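PDB 2AVT: DNA polymerase III beta subunit from Streptococcus pyogenes, which probably forms the ring-shaped sliding clamp that encircles DNA and tethers the replicative polymerase to its template. Local coordinates for residues M1-I6 and N95-E100; V201-K206 and T242-G247. All blocks are in the same frame, centred on the assembly; numbering follows the deposited sequence.

Contact 1: residues M1-I6 and N95-E100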
ATOM      1  N   MET A   1     -20.151   5.966  35.857  1.00 44.30           N
ATOM      2  CA  MET A   1     -19.203   6.060  34.712  1.00 41.01           C
ATOM      3  C   MET A   1     -18.961   4.702  34.069  1.00 38.12           C
ATOM      4  O   MET A   1     -19.243   3.662  34.666  1.00 37.21           O
ATOM      5  CB  MET A   1     -17.883   6.657  35.180  1.00 44.43           C
ATOM      6  CG  MET A   1     -18.035   8.034  35.791  1.00 47.43           C
ATOM      7  SD  MET A   1     -16.451   8.708  36.271  1.00 49.51           S
ATOM      8  CE  MET A   1     -16.220   7.853  37.830  1.00 51.82           C
ATOM      9  N   ILE A   2     -18.433   4.728  32.848  1.00 34.40           N
ATOM     10  CA  ILE A   2     -18.163   3.520  32.077  1.00 31.56           C
ATOM     11  C   ILE A   2     -17.254   2.520  32.763  1.00 31.35           C
ATOM     12  O   ILE A   2     -16.296   2.889  33.432  1.00 30.48           O
ATOM     13  CB  ILE A   2     -17.503   3.849  30.707  1.00 31.15           C
ATOM     14  CG1 ILE A   2     -18.481   4.614  29.819  1.00 31.33           C
ATOM     15  CG2 ILE A   2     -17.057   2.558  30.009  1.00 26.07           C
ATOM     16  CD1 ILE A   2     -17.868   5.094  28.506  1.00 33.36           C
ATOM     17  N   GLN A   3     -17.566   1.244  32.570  1.00 32.23           N
ATOM     18  CA  GLN A   3     -16.757   0.159  33.099  1.00 33.89           C
ATOM     19  C   GLN A   3     -17.140  -1.164  32.462  1.00 32.76           C
ATOM     20  O   GLN A   3     -18.239  -1.681  32.687  1.00 32.91           O
ATOM     21  CB  GLN A   3     -16.889   0.029  34.612  1.00 36.71           C
ATOM     22  CG  GLN A   3     -16.197  -1.229  35.142  1.00 42.06           C
ATOM     23  CD  GLN A   3     -15.161  -0.931  36.208  1.00 45.89           C
ATOM     24  OE1 GLN A   3     -15.471  -0.329  37.238  1.00 47.62           O
ATOM     25  NE2 GLN A   3     -13.921  -1.350  35.965  1.00 46.47           N
ATOM     26  N   PHE A   4     -16.233  -1.709  31.662  1.00 29.78           N
ATOM     27  CA  PHE A   4     -16.478  -2.988  31.015  1.00 27.81           C
ATOM     28  C   PHE A   4     -15.157  -3.633  30.621  1.00 27.31           C
ATOM     29  O   PHE A   4     -14.134  -2.953  30.500  1.00 25.95           O
ATOM     30  CB  PHE A   4     -17.397  -2.806  29.786  1.00 27.01           C
ATOM     31  CG  PHE A   4     -16.753  -2.098  28.609  1.00 27.09           C
ATOM     32  CD1 PHE A   4     -16.825  -0.714  28.482  1.00 25.40           C
ATOM     33  CD2 PHE A   4     -16.109  -2.821  27.608  1.00 25.34           C
ATOM     34  CE1 PHE A   4     -16.274  -0.063  27.379  1.00 23.55           C
ATOM     35  CE2 PHE A   4     -15.557  -2.172  26.503  1.00 27.32           C
ATOM     36  CZ  PHE A   4     -15.640  -0.793  26.389  1.00 22.36           C
ATOM     37  N   SER A   5     -15.187  -4.949  30.458  1.00 25.17           N
ATOM     38  CA  SER A   5     -14.026  -5.728  30.056  1.00 25.79           C
ATOM     39  C   SER A   5     -14.425  -6.373  28.747  1.00 23.99           C
ATOM     40  O   SER A   5     -15.559  -6.818  28.591  1.00 26.28           O
ATOM     41  CB  SER A   5     -13.712  -6.810  31.092  1.00 28.30           C
ATOM     42  OG  SER A   5     -13.329  -6.223  32.325  1.00 37.04           O
ATOM     43  N   ILE A   6     -13.498  -6.450  27.810  1.00 24.08           N
ATOM     44  CA  ILE A   6     -13.836  -7.018  26.525  1.00 23.31           C
ATOM     45  C   ILE A   6     -12.664  -7.748  25.926  1.00 24.86           C
ATOM     46  O   ILE A   6     -11.512  -7.491  26.280  1.00 27.38           O
ATOM     47  CB  ILE A   6     -14.289  -5.892  25.551  1.00 23.16           C
ATOM     48  CG1 ILE A   6     -14.888  -6.486  24.279  1.00 23.20           C
ATOM     49  CG2 ILE A   6     -13.099  -5.010  25.177  1.00 23.27           C
ATOM     50  CD1 ILE A   6     -15.568  -5.442  23.403  1.00 24.85           C
ATOM     51  N   ASN A  95      -9.676  -4.117  30.064  1.00 25.89           N
ATOM     52  CA  ASN A  95     -10.612  -3.558  31.016  1.00 26.16           C
ATOM     53  C   ASN A  95     -10.635  -2.065  30.733  1.00 25.52           C
ATOM     54  O   ASN A  95      -9.581  -1.438  30.620  1.00 22.56           O
ATOM     55  CB  ASN A  95     -10.146  -3.817  32.445  1.00 27.02           C
ATOM     56  CG  ASN A  95     -11.212  -3.497  33.469  1.00 31.32           C
ATOM     57  OD1 ASN A  95     -11.441  -2.338  33.810  1.00 35.68           O
ATOM     58  ND2 ASN A  95     -11.884  -4.532  33.961  1.00 37.20           N
ATOM     59  N   VAL A  96     -11.835  -1.512  30.598  1.00 25.88           N
ATOM     60  CA  VAL A  96     -12.021  -0.099  30.301  1.00 26.67           C
ATOM     61  C   VAL A  96     -12.750   0.555  31.453  1.00 28.14           C
ATOM     62  O   VAL A  96     -13.888   0.200  31.745  1.00 29.02           O
ATOM     63  CB  VAL A  96     -12.854   0.089  29.025  1.00 26.86           C
ATOM     64  CG1 VAL A  96     -12.922   1.562  28.661  1.00 27.33           C
ATOM     65  CG2 VAL A  96     -12.253  -0.722  27.890  1.00 26.87           C
ATOM     66  N   LYS A  97     -12.098   1.507  32.111  1.00 28.31           N
ATOM     67  CA  LYS A  97     -12.708   2.180  33.248  1.00 29.46           C
ATOM     68  C   LYS A  97     -12.605   3.688  33.140  1.00 28.58           C
ATOM     69  O   LYS A  97     -11.507   4.239  33.093  1.00 30.06           O
ATOM     70  CB  LYS A  97     -12.051   1.710  34.554  1.00 30.52           C
ATOM     71  CG  LYS A  97     -12.739   2.201  35.822  1.00 33.37           C
ATOM     72  CD  LYS A  97     -12.116   1.542  37.061  1.00 37.35           C
ATOM     73  CE  LYS A  97     -12.974   1.741  38.304  1.00 39.42           C
ATOM     74  NZ  LYS A  97     -12.634   0.746  39.374  1.00 42.55           N
ATOM     75  N   GLU A  98     -13.752   4.354  33.097  1.00 29.48           N
ATOM     76  CA  GLU A  98     -13.767   5.804  33.013  1.00 31.05           C
ATOM     77  C   GLU A  98     -13.561   6.383  34.399  1.00 32.56           C
ATOM     78  O   GLU A  98     -14.069   5.848  35.385  1.00 33.27           O
ATOM     79  CB  GLU A  98     -15.101   6.302  32.442  1.00 32.11           C
ATOM     80  CG  GLU A  98     -15.379   7.786  32.698  1.00 33.97           C
ATOM     81  CD  GLU A  98     -16.714   8.250  32.117  1.00 37.69           C
ATOM     82  OE1 GLU A  98     -17.614   7.402  31.923  1.00 39.32           O
ATOM     83  OE2 GLU A  98     -16.871   9.465  31.866  1.00 39.17           O
ATOM     84  N   ILE A  99     -12.798   7.467  34.475  1.00 32.86           N
ATOM     85  CA  ILE A  99     -12.565   8.143  35.742  1.00 34.31           C
ATOM     86  C   ILE A  99     -12.950   9.594  35.516  1.00 36.06           C
ATOM     87  O   ILE A  99     -13.503   9.926  34.466  1.00 35.77           O
ATOM     88  CB  ILE A  99     -11.091   8.040  36.202  1.00 34.34           C
ATOM     89  CG1 ILE A  99     -10.153   8.621  35.141  1.00 35.38           C
ATOM     90  CG2 ILE A  99     -10.738   6.580  36.459  1.00 35.22           C
ATOM     91  CD1 ILE A  99      -8.684   8.643  35.575  1.00 35.89           C
ATOM     92  N   GLU A 100     -12.658  10.455  36.484  1.00 36.26           N
ATOM     93  CA  GLU A 100     -13.015  11.863  36.392  1.00 37.54           C
ATOM     94  C   GLU A 100     -12.450  12.604  35.194  1.00 36.84           C
ATOM     95  O   GLU A 100     -11.398  12.253  34.664  1.00 35.48           O
ATOM     96  CB  GLU A 100     -12.583  12.601  37.664  1.00 41.49           C
ATOM     97  CG  GLU A 100     -11.083  12.548  37.928  1.00 46.82           C
ATOM     98  CD  GLU A 100     -10.663  13.451  39.075  1.00 51.88           C
ATOM     99  OE1 GLU A 100     -11.177  13.267  40.202  1.00 52.47           O
ATOM    100  OE2 GLU A 100      -9.819  14.349  38.843  1.00 54.61           O
TER
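Val-96 lies over one face of the Phe-4 ring, its CB 4.0 Å from the ring centroid and 18° off the normal, a CH-pi contact set somewhat toward the rim. CG2 of Val-96 reaches CZ of Phe-4 at 3.7 Å, while its CG1 sits by CE1. Phe-4 holds its ring here with CG between the backbone N and the carbonyl carbon (chi1 70°), which lays the ring alongside the valine; Leu-67 and Ile-69 of the next strand and Val-38 of strand 33-39 also touch it. The other flat groups are two amides on the opposite face of the sheet, those of Gln-3 and Asn-95, their planes turned steeply against each other. A weak bond joins them, NE2 of Gln-3 to OD1 of Asn-95 at 3.4 Å. Lys-97 runs extended beside Gln-3, its aliphatic carbons against the amide.

Between these two faces, strands 3-6 and 95-99 pair antiparallel. In this sheet of the N-terminal clamp domain, strand 3-7 has 93-99 along one edge and 67-71 along the other, where Gln-3 makes backbone bonds with Thr-70 and Ser-71, and Ser-5 with Leu-68. Phe-4 and Val-96 form the hydrogen-bonded pair: Val-96 N bonds to Phe-4 O (2.7 Å), and Phe-4 N to Val-96 O.

Toward the chain start, Glu-98 bonds twice to Ile-2. Its backbone N bonds to Ile-2 O. The side chain, with CG anti to the backbone N and extended beyond, brings OE1 to Ile-2 N at 2.9 Å, where the anti lone pair accepts a nearly straight bond (170°). The carboxylate therefore continues the pairing where a backbone acceptor would otherwise serve. Met-1 crosses Glu-98 at about a right angle, CB 3.4 Å from OE1, and its SD comes near Ile-99 O.

Contact 2: residues V201-K206 and T242-G247; sequences VVLPSK and TRLLEG
Leu-203 and Leu-244 meet at the apolar centre, CD1 of the first 3.5 Å from CD2 of the second. The same CD1 also faces CG2 of Thr-242, modelled so close that the exact spacing is doubtful, and Ile-231 of strand 230-234 touches all three residues. The other branch of Leu-244, CD1, rests against CG1 of Val-201. Leu-245 fills the other end: it runs antiparallel alongside the ring of Pro-204, CG to CG at 3.7 Å, and its CD1 reaches CG1 of Val-202. CG anti to the carbonyl carbon (chi1 -69°) turns Leu-245 so that it meets both.

Farther out the backbones come together. Leu-245 N gives Val-202 O a bond of 3.0 Å at 167°, and a water bridges the same two residues, accepting from Val-202 N and donating to Leu-245 O (2.7 Å). Pro-204, the N-cap residue of helix 205-214, sets CD 3.2 Å from Arg-243 O. Thr-242 OG1 is buried with no partner in the model. With one direct backbone bond, and directions 105° apart, the segments do not pair as strands of one sheet; cohesion is mainly apolar, and the water completes the polar edge.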
ATOM      1  N   VAL A 201     -34.574   7.328  -4.963  1.00 40.88           N
ATOM      2  CA  VAL A 201     -33.508   8.125  -4.378  1.00 37.89           C
ATOM      3  C   VAL A 201     -32.213   8.038  -5.161  1.00 36.95           C
ATOM      4  O   VAL A 201     -32.087   7.273  -6.120  1.00 36.38           O
ATOM      5  CB  VAL A 201     -33.216   7.674  -2.927  1.00 38.07           C
ATOM      6  CG1 VAL A 201     -34.441   7.867  -2.063  1.00 37.34           C
ATOM      7  CG2 VAL A 201     -32.791   6.213  -2.915  1.00 37.76           C
ATOM      8  N   VAL A 202     -31.250   8.845  -4.739  1.00 34.18           N
ATOM      9  CA  VAL A 202     -29.936   8.874  -5.350  1.00 33.89           C
ATOM     10  C   VAL A 202     -28.980   8.794  -4.168  1.00 33.86           C
ATOM     11  O   VAL A 202     -29.016   9.640  -3.275  1.00 33.31           O
ATOM     12  CB  VAL A 202     -29.703  10.179  -6.134  1.00 34.97           C
ATOM     13  CG1 VAL A 202     -28.315  10.172  -6.751  1.00 33.07           C
ATOM     14  CG2 VAL A 202     -30.768  10.330  -7.222  1.00 32.50           C
ATOM     15  N   LEU A 203     -28.149   7.759  -4.157  1.00 34.37           N
ATOM     16  CA  LEU A 203     -27.210   7.541  -3.065  1.00 34.34           C
ATOM     17  C   LEU A 203     -25.774   7.725  -3.528  1.00 32.70           C
ATOM     18  O   LEU A 203     -25.341   7.098  -4.501  1.00 30.76           O
ATOM     19  CB  LEU A 203     -27.389   6.127  -2.507  1.00 37.94           C
ATOM     20  CG  LEU A 203     -26.836   5.917  -1.099  1.00 40.51           C
ATOM     21  CD1 LEU A 203     -27.564   6.862  -0.156  1.00 44.36           C
ATOM     22  CD2 LEU A 203     -27.042   4.486  -0.651  1.00 44.29           C
ATOM     23  N   PRO A 204     -25.011   8.586  -2.831  1.00 31.54           N
ATOM     24  CA  PRO A 204     -23.610   8.847  -3.180  1.00 31.49           C
ATOM     25  C   PRO A 204     -22.903   7.512  -3.360  1.00 32.45           C
ATOM     26  O   PRO A 204     -22.980   6.644  -2.489  1.00 33.59           O
ATOM     27  CB  PRO A 204     -23.096   9.629  -1.967  1.00 31.91           C
ATOM     28  CG  PRO A 204     -24.298  10.353  -1.500  1.00 29.43           C
ATOM     29  CD  PRO A 204     -25.385   9.299  -1.596  1.00 30.80           C
ATOM     30  N   SER A 205     -22.227   7.338  -4.488  1.00 32.64           N
ATOM     31  CA  SER A 205     -21.555   6.081  -4.771  1.00 34.42           C
ATOM     32  C   SER A 205     -20.542   5.637  -3.728  1.00 36.11           C
ATOM     33  O   SER A 205     -20.427   4.441  -3.444  1.00 34.69           O
ATOM     34  CB  SER A 205     -20.889   6.141  -6.146  1.00 36.15           C
ATOM     35  OG  SER A 205     -20.064   7.285  -6.254  1.00 42.73           O
ATOM     36  N   LYS A 206     -19.798   6.578  -3.156  1.00 36.14           N
ATOM     37  CA  LYS A 206     -18.807   6.196  -2.162  1.00 36.46           C
ATOM     38  C   LYS A 206     -19.490   5.579  -0.955  1.00 33.94           C
ATOM     39  O   LYS A 206     -18.983   4.634  -0.361  1.00 33.09           O
ATOM     40  CB  LYS A 206     -17.978   7.405  -1.714  1.00 39.94           C
ATOM     41  CG  LYS A 206     -16.791   7.011  -0.844  1.00 42.89           C
ATOM     42  CD  LYS A 206     -15.831   8.171  -0.628  1.00 47.40           C
ATOM     43  CE  LYS A 206     -14.480   7.664  -0.139  1.00 49.50           C
ATOM     44  NZ  LYS A 206     -13.905   6.664  -1.093  1.00 51.34           N
ATOM     45  N   THR A 242     -27.012   6.859   5.493  1.00 31.11           N
ATOM     46  CA  THR A 242     -26.360   7.554   4.401  1.00 33.93           C
ATOM     47  C   THR A 242     -27.166   8.768   3.974  1.00 36.44           C
ATOM     48  O   THR A 242     -28.388   8.693   3.834  1.00 34.26           O
ATOM     49  CB  THR A 242     -26.205   6.677   3.167  1.00 37.11           C
ATOM     50  OG1 THR A 242     -25.565   5.444   3.522  1.00 41.93           O
ATOM     51  CG2 THR A 242     -25.365   7.407   2.137  1.00 35.79           C
ATOM     52  N   ARG A 243     -26.471   9.886   3.768  1.00 36.29           N
ATOM     53  CA  ARG A 243     -27.106  11.123   3.329  1.00 38.21           C
ATOM     54  C   ARG A 243     -27.512  10.942   1.868  1.00 35.54           C
ATOM     55  O   ARG A 243     -26.791  10.314   1.096  1.00 34.64           O
ATOM     56  CB  ARG A 243     -26.118  12.285   3.480  1.00 40.00           C
ATOM     57  CG  ARG A 243     -26.435  13.545   2.691  1.00 43.99           C
ATOM     58  CD  ARG A 243     -25.423  14.635   3.047  1.00 47.86           C
ATOM     59  NE  ARG A 243     -25.404  15.744   2.094  1.00 48.69           N
ATOM     60  CZ  ARG A 243     -24.942  15.656   0.849  1.00 50.26           C
ATOM     61  NH1 ARG A 243     -24.952  16.725   0.058  1.00 51.46           N
ATOM     62  NH2 ARG A 243     -24.459  14.508   0.394  1.00 49.01           N
ATOM     63  N   LEU A 244     -28.665  11.491   1.496  1.00 35.28           N
ATOM     64  CA  LEU A 244     -29.160  11.373   0.127  1.00 35.75           C
ATOM     65  C   LEU A 244     -28.876  12.606  -0.723  1.00 37.29           C
ATOM     66  O   LEU A 244     -28.868  13.733  -0.223  1.00 36.53           O
ATOM     67  CB  LEU A 244     -30.674  11.120   0.131  1.00 33.68           C
ATOM     68  CG  LEU A 244     -31.190   9.821   0.761  1.00 33.91           C
ATOM     69  CD1 LEU A 244     -32.699   9.792   0.659  1.00 33.14           C
ATOM     70  CD2 LEU A 244     -30.594   8.618   0.062  1.00 30.76           C
ATOM     71  N   LEU A 245     -28.642  12.382  -2.012  1.00 37.53           N
ATOM     72  CA  LEU A 245     -28.402  13.484  -2.930  1.00 40.19           C
ATOM     73  C   LEU A 245     -29.773  13.961  -3.401  1.00 42.37           C
ATOM     74  O   LEU A 245     -30.549  13.188  -3.956  1.00 43.16           O
ATOM     75  CB  LEU A 245     -27.551  13.020  -4.113  1.00 37.36           C
ATOM     76  CG  LEU A 245     -26.102  12.670  -3.761  1.00 38.22           C
ATOM     77  CD1 LEU A 245     -25.423  11.991  -4.941  1.00 35.16           C
ATOM     78  CD2 LEU A 245     -25.358  13.947  -3.364  1.00 37.37           C
ATOM     79  N   GLU A 246     -30.085  15.226  -3.146  1.00 46.29           N
ATOM     80  CA  GLU A 246     -31.376  15.767  -3.554  1.00 50.10           C
ATOM     81  C   GLU A 246     -31.324  16.251  -4.989  1.00 50.49           C
ATOM     82  O   GLU A 246     -30.249  16.536  -5.526  1.00 50.50           O
ATOM     83  CB  GLU A 246     -31.791  16.931  -2.652  1.00 52.83           C
ATOM     84  CG  GLU A 246     -31.820  16.598  -1.173  1.00 57.54           C
ATOM     85  CD  GLU A 246     -32.441  17.707  -0.347  1.00 61.47           C
ATOM     86  OE1 GLU A 246     -32.151  18.895  -0.630  1.00 63.09           O
ATOM     87  OE2 GLU A 246     -33.212  17.390   0.590  1.00 63.64           O
ATOM     88  N   GLY A 247     -32.494  16.345  -5.609  1.00 50.97           N
ATOM     89  CA  GLY A 247     -32.553  16.796  -6.978  1.00 51.95           C
ATOM     90  C   GLY A 247     -33.226  15.791  -7.883  1.00 53.07           C
ATOM     91  O   GLY A 247     -33.550  14.672  -7.481  1.00 54.29           O
TER
HETATM   92  O   HOH W   1     -32.288  11.319  -3.240  1.00 36.46           O

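In the fold
From the N terminus, the chain goes straight into contact 1: strand 3-7 pairs with strand 93-99, which returns beside it and closes a loop of 88 residues that contains helices 8-18 and 79-88. This lies in the N-terminal domain, far from the centre of the chain. Contact 2 opens only later, in the central domain, and closes a shorter loop of 35 residues through helix 205-214 and strands 221-226 and 230-234. The loops therefore run in series, neither nested nor crossed; the centres of contact 1 and contact 2 are about 38 Å apart. Contact 1 joins neighbours within one sheet; contact 2 ties the sheet edged by strand 199-204 to the sheet holding strand 238-243.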